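PDB 3IUS: NAD-dependent epimerase/dehydratase domain-containing protein from Ruegeria pomeroyi DSS-3, which is of unknown function but probably binds NAD or NADP through a Rossmann-type domain, as in relatives of the NAD-dependent epimerase/dehydratase and short-chain dehydrogenase/reductase families. Local coordinates for residues A[29-41]-A[46-58]. Residues are numbered along the deposited sequence; the frame is centred on the assembly and turned at random.
Sequences WRIIGTSRNPDQM and ASGAEPLLWPGEE. With FMT (formic acid), chain D.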
loop_
_atom_site.group_PDB
_atom_site.type_symbol
_atom_site.label_atom_id
_atom_site.label_comp_id
_atom_site.label_asym_id
_atom_site.label_seq_id
_atom_site.Cartn_x
_atom_site.Cartn_y
_atom_site.Cartn_z
ATOM N N TRP A 29 -9.184 -11.807 16.715
ATOM C CA TRP A 29 -8.901 -12.373 15.400
ATOM C C TRP A 29 -7.749 -13.369 15.434
ATOM O O TRP A 29 -6.793 -13.206 16.192
ATOM C CB TRP A 29 -8.560 -11.261 14.405
ATOM C CG TRP A 29 -9.740 -10.490 13.928
ATOM C CD1 TRP A 29 -10.434 -9.540 14.620
ATOM C CD2 TRP A 29 -10.368 -10.594 12.648
ATOM N NE1 TRP A 29 -11.457 -9.049 13.850
ATOM C CE2 TRP A 29 -11.437 -9.678 12.633
ATOM C CE3 TRP A 29 -10.128 -11.371 11.508
ATOM C CZ2 TRP A 29 -12.268 -9.518 11.524
ATOM C CZ3 TRP A 29 -10.955 -11.212 10.410
ATOM C CH2 TRP A 29 -12.011 -10.293 10.426
ATOM N N ARG A 30 -7.846 -14.402 14.604
ATOM C CA ARG A 30 -6.702 -15.254 14.327
ATOM C C ARG A 30 -6.089 -14.814 13.001
ATOM O O ARG A 30 -6.783 -14.750 11.990
ATOM C CB ARG A 30 -7.116 -16.721 14.245
ATOM C CG ARG A 30 -5.967 -17.647 13.878
ATOM C CD ARG A 30 -6.439 -19.055 13.576
ATOM N NE ARG A 30 -5.316 -19.919 13.230
ATOM C CZ ARG A 30 -5.411 -20.998 12.461
ATOM N NH1 ARG A 30 -6.583 -21.352 11.954
ATOM N NH2 ARG A 30 -4.330 -21.719 12.199
ATOM N N ILE A 31 -4.798 -14.492 13.012
ATOM C CA ILE A 31 -4.100 -14.093 11.793
ATOM C C ILE A 31 -2.963 -15.057 11.460
ATOM O O ILE A 31 -2.202 -15.470 12.340
ATOM C CB ILE A 31 -3.527 -12.653 11.882
ATOM C CG1 ILE A 31 -4.613 -11.649 12.279
ATOM C CG2 ILE A 31 -2.897 -12.245 10.560
ATOM C CD1 ILE A 31 -4.821 -11.547 13.767
ATOM N N ILE A 32 -2.871 -15.411 10.183
ATOM C CA ILE A 32 -1.799 -16.246 9.657
ATOM C C ILE A 32 -1.060 -15.447 8.587
ATOM O O ILE A 32 -1.665 -15.010 7.609
ATOM C CB ILE A 32 -2.370 -17.522 9.017
ATOM C CG1 ILE A 32 -3.253 -18.267 10.018
ATOM C CG2 ILE A 32 -1.252 -18.419 8.491
ATOM C CD1 ILE A 32 -4.126 -19.325 9.383
ATOM N N GLY A 33 0.239 -15.235 8.772
ATOM C CA GLY A 33 0.996 -14.418 7.841
ATOM C C GLY A 33 2.125 -15.178 7.175
ATOM O O GLY A 33 2.859 -15.918 7.833
ATOM N N THR A 34 2.271 -14.996 5.868
ATOM C CA THR A 34 3.321 -15.685 5.129
ATOM C C THR A 34 4.455 -14.747 4.732
ATOM O O THR A 34 4.269 -13.533 4.596
ATOM C CB THR A 34 2.787 -16.346 3.852
ATOM O OG1 THR A 34 2.773 -15.389 2.786
ATOM C CG2 THR A 34 1.374 -16.891 4.074
ATOM N N SER A 35 5.633 -15.329 4.552
ATOM C CA SER A 35 6.775 -14.621 3.991
ATOM C C SER A 35 7.642 -15.617 3.241
ATOM O O SER A 35 7.677 -16.796 3.582
ATOM C CB SER A 35 7.590 -13.944 5.088
ATOM O OG SER A 35 8.745 -13.323 4.543
ATOM N N ARG A 36 8.331 -15.152 2.210
ATOM C CA ARG A 36 9.272 -16.019 1.522
ATOM C C ARG A 36 10.647 -15.886 2.161
ATOM O O ARG A 36 11.572 -16.618 1.827
ATOM C CB ARG A 36 9.325 -15.708 0.027
ATOM C CG ARG A 36 10.127 -14.482 -0.361
ATOM C CD ARG A 36 10.405 -14.524 -1.861
ATOM N NE ARG A 36 9.230 -14.993 -2.592
ATOM C CZ ARG A 36 9.274 -15.792 -3.652
ATOM N NH1 ARG A 36 8.149 -16.171 -4.243
ATOM N NH2 ARG A 36 10.435 -16.226 -4.118
ATOM N N ASN A 37 10.766 -14.949 3.092
ATOM C CA ASN A 37 12.023 -14.734 3.801
ATOM C C ASN A 37 12.005 -15.399 5.171
ATOM O O ASN A 37 11.294 -14.955 6.075
ATOM C CB ASN A 37 12.310 -13.235 3.934
ATOM C CG ASN A 37 13.643 -12.951 4.599
ATOM O OD1 ASN A 37 14.304 -13.853 5.112
ATOM N ND2 ASN A 37 14.043 -11.684 4.596
ATOM N N PRO A 38 12.791 -16.473 5.330
ATOM C CA PRO A 38 12.822 -17.236 6.584
ATOM C C PRO A 38 13.238 -16.396 7.796
ATOM O O PRO A 38 12.928 -16.775 8.925
ATOM C CB PRO A 38 13.854 -18.339 6.312
ATOM C CG PRO A 38 14.625 -17.885 5.119
ATOM C CD PRO A 38 13.717 -17.012 4.317
ATOM N N ASP A 39 13.918 -15.275 7.571
ATOM C CA ASP A 39 14.374 -14.445 8.685
ATOM C C ASP A 39 13.292 -13.474 9.160
ATOM O O ASP A 39 13.536 -12.639 10.031
ATOM C CB ASP A 39 15.669 -13.698 8.335
ATOM C CG ASP A 39 15.427 -12.446 7.502
ATOM O OD1 ASP A 39 16.417 -11.782 7.117
ATOM O OD2 ASP A 39 14.253 -12.116 7.231
ATOM N N GLN A 40 12.096 -13.596 8.588
ATOM C CA GLN A 40 10.983 -12.712 8.931
ATOM C C GLN A 40 9.942 -13.408 9.802
ATOM O O GLN A 40 8.938 -12.804 10.182
ATOM C CB GLN A 40 10.314 -12.171 7.663
ATOM C CG GLN A 40 11.185 -11.241 6.836
ATOM C CD GLN A 40 11.314 -9.857 7.445
ATOM O OE1 GLN A 40 10.341 -9.295 7.954
ATOM N NE2 GLN A 40 12.518 -9.296 7.389
HETATM N N MSE A 41 10.174 -14.679 10.111
HETATM C CA MSE A 41 9.216 -15.445 10.898
HETATM C C MSE A 41 8.988 -14.777 12.251
HETATM O O MSE A 41 7.856 -14.671 12.723
HETATM C CB MSE A 41 9.701 -16.884 11.080
HETATM C CG MSE A 41 9.940 -17.643 9.774
HETATM SE SE MSE A 41 8.297 -18.004 8.762
HETATM C CE MSE A 41 8.303 -16.439 7.612
ATOM N N ALA A 46 5.648 -11.578 16.153
ATOM C CA ALA A 46 5.519 -10.399 17.007
ATOM C C ALA A 46 4.347 -9.493 16.614
ATOM O O ALA A 46 3.811 -8.763 17.450
ATOM C CB ALA A 46 6.824 -9.604 17.018
ATOM N N SER A 47 3.961 -9.533 15.340
ATOM C CA SER A 47 2.868 -8.708 14.837
ATOM C C SER A 47 1.525 -9.355 15.138
ATOM O O SER A 47 0.474 -8.830 14.766
ATOM C CB SER A 47 3.004 -8.485 13.332
ATOM O OG SER A 47 2.574 -9.626 12.611
ATOM N N GLY A 48 1.565 -10.497 15.815
ATOM C CA GLY A 48 0.347 -11.162 16.247
ATOM C C GLY A 48 -0.184 -12.206 15.286
ATOM O O GLY A 48 -1.314 -12.676 15.439
ATOM N N ALA A 49 0.628 -12.574 14.298
ATOM C CA ALA A 49 0.233 -13.571 13.311
ATOM C C ALA A 49 1.063 -14.848 13.430
ATOM O O ALA A 49 2.228 -14.811 13.831
ATOM C CB ALA A 49 0.349 -12.994 11.900
ATOM N N GLU A 50 0.448 -15.978 13.095
ATOM C CA GLU A 50 1.154 -17.253 12.975
ATOM C C GLU A 50 1.985 -17.273 11.692
ATOM O O GLU A 50 1.427 -17.218 10.595
ATOM C CB GLU A 50 0.154 -18.406 12.926
ATOM C CG GLU A 50 -0.793 -18.470 14.106
ATOM C CD GLU A 50 -1.907 -19.479 13.894
ATOM O OE1 GLU A 50 -2.903 -19.433 14.647
ATOM O OE2 GLU A 50 -1.785 -20.313 12.974
ATOM N N PRO A 51 3.318 -17.376 11.825
ATOM C CA PRO A 51 4.218 -17.261 10.671
ATOM C C PRO A 51 4.235 -18.519 9.811
ATOM O O PRO A 51 4.335 -19.629 10.340
ATOM C CB PRO A 51 5.604 -17.068 11.311
ATOM C CG PRO A 51 5.384 -17.046 12.806
ATOM C CD PRO A 51 4.053 -17.672 13.063
ATOM N N LEU A 52 4.138 -18.338 8.497
ATOM C CA LEU A 52 4.277 -19.432 7.547
ATOM C C LEU A 52 5.339 -19.086 6.519
ATOM O O LEU A 52 5.385 -17.961 6.022
ATOM C CB LEU A 52 2.957 -19.695 6.824
ATOM C CG LEU A 52 1.851 -20.454 7.545
ATOM C CD1 LEU A 52 0.679 -20.645 6.600
ATOM C CD2 LEU A 52 2.372 -21.795 8.034
ATOM N N LEU A 53 6.184 -20.056 6.193
ATOM C CA LEU A 53 7.170 -19.883 5.140
ATOM C C LEU A 53 6.552 -20.267 3.799
ATOM O O LEU A 53 6.066 -21.383 3.636
ATOM C CB LEU A 53 8.407 -20.740 5.423
ATOM C CG LEU A 53 9.638 -20.549 4.536
ATOM C CD1 LEU A 53 10.111 -19.102 4.561
ATOM C CD2 LEU A 53 10.746 -21.490 4.984
ATOM N N TRP A 54 6.559 -19.333 2.852
ATOM C CA TRP A 54 5.993 -19.570 1.523
ATOM C C TRP A 54 6.636 -18.645 0.484
ATOM O O TRP A 54 6.669 -17.429 0.676
ATOM C CB TRP A 54 4.471 -19.385 1.555
ATOM C CG TRP A 54 3.786 -19.896 0.329
ATOM C CD1 TRP A 54 3.542 -21.200 0.011
ATOM C CD2 TRP A 54 3.258 -19.115 -0.748
ATOM N NE1 TRP A 54 2.895 -21.279 -1.196
ATOM C CE2 TRP A 54 2.709 -20.013 -1.685
ATOM C CE3 TRP A 54 3.201 -17.743 -1.015
ATOM C CZ2 TRP A 54 2.109 -19.584 -2.867
ATOM C CZ3 TRP A 54 2.606 -17.319 -2.191
ATOM C CH2 TRP A 54 2.070 -18.237 -3.103
ATOM N N PRO A 55 7.140 -19.205 -0.634
ATOM C CA PRO A 55 7.120 -20.592 -1.123
ATOM C C PRO A 55 7.621 -21.648 -0.147
ATOM O O PRO A 55 8.536 -21.415 0.641
ATOM C CB PRO A 55 8.051 -20.542 -2.340
ATOM C CG PRO A 55 7.926 -19.161 -2.832
ATOM C CD PRO A 55 7.782 -18.305 -1.608
ATOM N N GLY A 56 7.013 -22.824 -0.233
ATOM C CA GLY A 56 7.351 -23.950 0.615
ATOM C C GLY A 56 6.148 -24.871 0.624
ATOM O O GLY A 56 5.662 -25.268 -0.435
ATOM N N GLU A 57 5.655 -25.202 1.810
ATOM C CA GLU A 57 4.410 -25.943 1.897
ATOM C C GLU A 57 3.257 -25.020 1.538
ATOM O O GLU A 57 3.325 -23.813 1.751
ATOM C CB GLU A 57 4.214 -26.547 3.289
ATOM C CG GLU A 57 5.123 -27.738 3.581
ATOM C CD GLU A 57 5.065 -28.816 2.500
ATOM O OE1 GLU A 57 4.064 -28.871 1.747
ATOM O OE2 GLU A 57 6.029 -29.609 2.405
ATOM N N GLU A 58 2.203 -25.593 0.972
ATOM C CA GLU A 58 1.030 -24.823 0.609
ATOM C C GLU A 58 0.306 -24.390 1.878
ATOM O O GLU A 58 -0.001 -25.216 2.733
ATOM C CB GLU A 58 0.117 -25.674 -0.272
ATOM C CG GLU A 58 -1.179 -25.009 -0.672
ATOM C CD GLU A 58 -1.988 -25.862 -1.636
ATOM O OE1 GLU A 58 -3.237 -25.800 -1.586
ATOM O OE2 GLU A 58 -1.370 -26.598 -2.437
HETATM C C FMT D . 7.154 -10.521 5.143
HETATM O O1 FMT D . 8.368 -10.449 4.940
HETATM O O2 FMT D . 6.327 -10.889 4.309
HETATM O O HOH W 1 -3.242 -14.323 15.506
HETATM O O HOH W 2 5.185 -15.133 1.257
#
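Strands 30-35 and 49-53 run parallel, their axes 28° apart, and an unbroken ladder from E50 N to I31 O (2.8 Å) through to W54 N and S35 O (2.9 Å) fixes the register I32-E50, T34-L52. With helix 41-46 between them they form a beta-alpha-beta unit of the Rossmann-type sheet, whose strand 7-11 pairs with the other edge of 30-35. On the face carrying I32 and L52, I32 CG2 meets L52 CD1 at 3.5 Å, and T34 OG1 is hydrogen-bonded to G12 N of the presumed dinucleotide-binding turn. At the start of the ladder R30 grips E50 side-on in a salt bridge of two hydrogen bonds: NE reaches OE1 at 2.8 Å (N-H...O 166°) from above the carboxylate plane, while NH2 uses the syn lone pair of OE2 at 3.0 Å. With CG anti to the backbone N (chi1 177°) and an extended chain, R30 lays its guanidinium over I32 CD1. Cut back to alanine, E50 would lose both carboxylate oxygens, probably leaving this guanidinium without its charge partner and freer to turn. On the other face, the bent chain of selenomethionine M41 sets its selenium 3.8 Å from P51 CB, closing the helix onto the strand. S35 OG, accepting from N37 N in an ST turn, donates to O1 of a formic acid molecule, probably from the crystallisation liquor, at 2.9 Å.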